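Local coordinates for isochorismatase family protein (Enterococcus faecalis, PDB 2A67) that is of unknown function but, as an isochorismatase-family member related to nicotinamidases, probably acts as a hydrolase, at residues L7-F12 against I47-H52. Residues are numbered along the deposited sequence; the frame is centred on the assembly and turned at random.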
ATOM      1  N   LEU D   7     -18.404  -7.367  -1.968  1.00 26.52           N
ATOM      2  CA  LEU D   7     -17.429  -7.744  -2.953  1.00 26.88           C
ATOM      3  C   LEU D   7     -16.991  -6.442  -3.692  1.00 27.38           C
ATOM      4  O   LEU D   7     -17.827  -5.735  -4.283  1.00 27.46           O
ATOM      5  CB  LEU D   7     -18.076  -8.679  -3.947  1.00 25.92           C
ATOM      6  CG  LEU D   7     -17.221  -9.392  -4.998  1.00 27.53           C
ATOM      7  CD1 LEU D   7     -16.145 -10.307  -4.332  1.00 26.94           C
ATOM      8  CD2 LEU D   7     -18.126 -10.211  -5.910  1.00 27.18           C
ATOM      9  N   LEU D   8     -15.688  -6.147  -3.641  1.00 27.76           N
ATOM     10  CA  LEU D   8     -15.160  -4.939  -4.193  1.00 27.98           C
ATOM     11  C   LEU D   8     -14.275  -5.295  -5.401  1.00 28.80           C
ATOM     12  O   LEU D   8     -13.199  -5.901  -5.230  1.00 27.85           O
ATOM     13  CB  LEU D   8     -14.391  -4.158  -3.115  1.00 28.16           C
ATOM     14  CG  LEU D   8     -13.810  -2.774  -3.545  1.00 28.85           C
ATOM     15  CD1 LEU D   8     -14.994  -1.826  -3.855  1.00 23.86           C
ATOM     16  CD2 LEU D   8     -12.938  -2.234  -2.405  1.00 28.36           C
ATOM     17  N   LEU D   9     -14.728  -4.916  -6.609  1.00 27.47           N
ATOM     18  CA  LEU D   9     -14.138  -5.415  -7.854  1.00 28.58           C
ATOM     19  C   LEU D   9     -13.493  -4.251  -8.602  1.00 29.81           C
ATOM     20  O   LEU D   9     -14.202  -3.401  -9.121  1.00 29.95           O
ATOM     21  CB  LEU D   9     -15.205  -6.102  -8.729  1.00 28.44           C
ATOM     22  CG  LEU D   9     -15.948  -7.312  -8.075  1.00 28.90           C
ATOM     23  CD1 LEU D   9     -16.976  -7.831  -9.010  1.00 26.96           C
ATOM     24  CD2 LEU D   9     -14.955  -8.395  -7.684  1.00 25.81           C
ATOM     25  N   ILE D  10     -12.161  -4.234  -8.637  1.00 30.25           N
ATOM     26  CA  ILE D  10     -11.417  -3.030  -8.961  1.00 30.12           C
ATOM     27  C   ILE D  10     -10.922  -3.012 -10.422  1.00 29.37           C
ATOM     28  O   ILE D  10     -10.146  -3.871 -10.884  1.00 28.19           O
ATOM     29  CB  ILE D  10     -10.241  -2.789  -7.966  1.00 30.12           C
ATOM     30  CG1 ILE D  10     -10.751  -2.668  -6.523  1.00 28.66           C
ATOM     31  CG2 ILE D  10      -9.387  -1.513  -8.422  1.00 32.00           C
ATOM     32  CD1 ILE D  10      -9.641  -2.885  -5.498  1.00 26.18           C
ATOM     33  N   ASP D  11     -11.396  -2.007 -11.139  1.00 31.19           N
ATOM     34  CA  ASP D  11     -10.867  -1.626 -12.473  1.00 31.59           C
ATOM     35  C   ASP D  11     -10.847  -2.750 -13.481  1.00 30.61           C
ATOM     36  O   ASP D  11      -9.889  -2.872 -14.254  1.00 33.02           O
ATOM     37  CB  ASP D  11      -9.437  -1.039 -12.373  1.00 32.53           C
ATOM     38  CG  ASP D  11      -9.364   0.298 -11.626  1.00 33.11           C
ATOM     39  OD1 ASP D  11     -10.384   0.868 -11.214  1.00 34.26           O
ATOM     40  OD2 ASP D  11      -8.244   0.808 -11.438  1.00 36.45           O
ATOM     41  N   PHE D  12     -11.885  -3.566 -13.501  1.00 30.60           N
ATOM     42  CA  PHE D  12     -12.062  -4.585 -14.517  1.00 30.47           C
ATOM     43  C   PHE D  12     -12.665  -3.984 -15.786  1.00 30.75           C
ATOM     44  O   PHE D  12     -13.805  -4.312 -16.173  1.00 30.73           O
ATOM     45  CB  PHE D  12     -12.995  -5.684 -14.013  1.00 30.78           C
ATOM     46  CG  PHE D  12     -12.346  -6.663 -13.101  1.00 31.20           C
ATOM     47  CD1 PHE D  12     -11.194  -7.364 -13.506  1.00 32.68           C
ATOM     48  CD2 PHE D  12     -12.899  -6.931 -11.853  1.00 32.19           C
ATOM     49  CE1 PHE D  12     -10.620  -8.339 -12.645  1.00 32.86           C
ATOM     50  CE2 PHE D  12     -12.323  -7.901 -10.982  1.00 30.31           C
ATOM     51  CZ  PHE D  12     -11.203  -8.593 -11.383  1.00 31.84           C
ATOM     52  N   ILE D  47     -22.382  -5.744  -4.223  1.00 27.31           N
ATOM     53  CA  ILE D  47     -21.293  -5.944  -5.148  1.00 26.20           C
ATOM     54  C   ILE D  47     -20.983  -4.525  -5.696  1.00 26.55           C
ATOM     55  O   ILE D  47     -21.895  -3.808  -6.125  1.00 27.07           O
ATOM     56  CB  ILE D  47     -21.644  -6.852  -6.352  1.00 25.05           C
ATOM     57  CG1 ILE D  47     -22.127  -8.261  -5.861  1.00 27.95           C
ATOM     58  CG2 ILE D  47     -20.429  -6.808  -7.395  1.00 26.63           C
ATOM     59  CD1 ILE D  47     -22.850  -9.074  -6.915  1.00 26.02           C
ATOM     60  N   ILE D  48     -19.729  -4.125  -5.584  1.00 25.63           N
ATOM     61  CA  ILE D  48     -19.293  -2.738  -5.894  1.00 26.72           C
ATOM     62  C   ILE D  48     -18.192  -2.810  -6.929  1.00 28.18           C
ATOM     63  O   ILE D  48     -17.113  -3.366  -6.668  1.00 30.09           O
ATOM     64  CB  ILE D  48     -18.773  -2.017  -4.666  1.00 25.62           C
ATOM     65  CG1 ILE D  48     -19.803  -2.052  -3.530  1.00 26.61           C
ATOM     66  CG2 ILE D  48     -18.384  -0.511  -4.998  1.00 26.23           C
ATOM     67  CD1 ILE D  48     -19.224  -1.821  -2.111  1.00 27.04           C
ATOM     68  N   PHE D  49     -18.446  -2.243  -8.117  1.00 27.87           N
ATOM     69  CA  PHE D  49     -17.437  -2.171  -9.149  1.00 29.00           C
ATOM     70  C   PHE D  49     -16.753  -0.808  -9.070  1.00 29.62           C
ATOM     71  O   PHE D  49     -17.428   0.235  -8.995  1.00 31.82           O
ATOM     72  CB  PHE D  49     -18.071  -2.292 -10.534  1.00 28.72           C
ATOM     73  CG  PHE D  49     -18.574  -3.657 -10.858  1.00 28.75           C
ATOM     74  CD1 PHE D  49     -19.912  -3.992 -10.624  1.00 29.91           C
ATOM     75  CD2 PHE D  49     -17.729  -4.609 -11.400  1.00 27.32           C
ATOM     76  CE1 PHE D  49     -20.381  -5.224 -10.933  1.00 32.41           C
ATOM     77  CE2 PHE D  49     -18.220  -5.878 -11.714  1.00 30.03           C
ATOM     78  CZ  PHE D  49     -19.538  -6.169 -11.476  1.00 32.54           C
ATOM     79  N   VAL D  50     -15.428  -0.808  -9.089  1.00 29.29           N
ATOM     80  CA  VAL D  50     -14.659   0.460  -9.156  1.00 29.13           C
ATOM     81  C   VAL D  50     -14.134   0.619 -10.593  1.00 29.40           C
ATOM     82  O   VAL D  50     -13.596  -0.317 -11.178  1.00 30.93           O
ATOM     83  CB  VAL D  50     -13.516   0.509  -8.096  1.00 29.57           C
ATOM     84  CG1 VAL D  50     -12.725   1.820  -8.231  1.00 29.02           C
ATOM     85  CG2 VAL D  50     -14.149   0.373  -6.635  1.00 28.02           C
ATOM     86  N   GLN D  51     -14.378   1.784 -11.173  1.00 29.54           N
ATOM     87  CA  GLN D  51     -13.892   2.098 -12.510  1.00 28.38           C
ATOM     88  C   GLN D  51     -13.041   3.356 -12.461  1.00 27.27           C
ATOM     89  O   GLN D  51     -13.438   4.393 -11.898  1.00 26.39           O
ATOM     90  CB  GLN D  51     -15.066   2.286 -13.467  1.00 28.48           C
ATOM     91  CG  GLN D  51     -15.821   0.985 -13.741  1.00 29.45           C
ATOM     92  CD  GLN D  51     -17.089   1.208 -14.502  1.00 30.24           C
ATOM     93  OE1 GLN D  51     -18.148   1.394 -13.910  1.00 30.38           O
ATOM     94  NE2 GLN D  51     -16.997   1.230 -15.835  1.00 30.59           N
ATOM     95  N   HIS D  52     -11.848   3.215 -13.032  1.00 27.83           N
ATOM     96  CA  HIS D  52     -10.857   4.281 -13.106  1.00 27.46           C
ATOM     97  C   HIS D  52     -11.194   5.138 -14.342  1.00 26.73           C
ATOM     98  O   HIS D  52     -11.779   4.667 -15.310  1.00 26.00           O
ATOM     99  CB  HIS D  52      -9.454   3.662 -13.203  1.00 28.25           C
ATOM    100  CG  HIS D  52      -8.351   4.634 -12.937  1.00 31.09           C
ATOM    101  ND1 HIS D  52      -7.640   5.237 -13.953  1.00 34.48           N
ATOM    102  CD2 HIS D  52      -7.862   5.146 -11.782  1.00 33.92           C
ATOM    103  CE1 HIS D  52      -6.732   6.047 -13.438  1.00 33.49           C
ATOM    104  NE2 HIS D  52      -6.847   6.019 -12.128  1.00 38.21           N
TER
HETATM  105  O   HOH W   1     -14.421  -3.072 -11.828  1.00 25.04           O
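Leu8 keeps CG anti to its backbone N (chi1 -177°), beside the carbonyl carbon, and chi2 then turns CD1 toward strand 47-52, 3.6 Å from Val50 CG2 and 3.8 Å from Ile48 CG2. Leu9, with CG beside its N instead (chi1 -59°), lies alongside Phe49 on the other face of the sheet, its CD1 at 3.6 Å from Phe49 CE2; the same methyl also meets Ile47 CG2. Between these two layers the backbones run parallel in register, Leu7 to Ile10 bridging Ile47 to Val50. Ile48 N donates to Leu7 O almost on the carbonyl axis, and Leu9 N does the same to Ile48 O. Farther on the geometry bends: Val50 N is tilted from the plane of the Leu9 carbonyl, and Asp11 N reaches Val50 O at 2.8 Å but with an N-H...O angle of only 145°. There segment 7-12 leaves the strand, where Asp11 takes a positive phi, and a water adds a bridge beside this bond, donating to Leu9 O and Val50 O and accepting from Phe12 N at 3.1 Å. Beyond the last bridge, the Asp11 carboxylate straddles His52 CB, with OD1 and OD2 each 3.6 Å from it. A salt bridge from Asp11 OD2 to Lys81 NZ holds the carboxylate in place, while His52 N hydrogen-bonds to Gln13 OE1. This is the first beta-alpha-beta unit of the parallel sheet, with helix 26-42 as the connection. Its apolar stretch gives way to a polar C-terminal edge, where Asp11, Lys81 and Cys114, which Asp11 touches, are consistent with the Asp-Lys-Cys set of isochorismatase-like hydrolases.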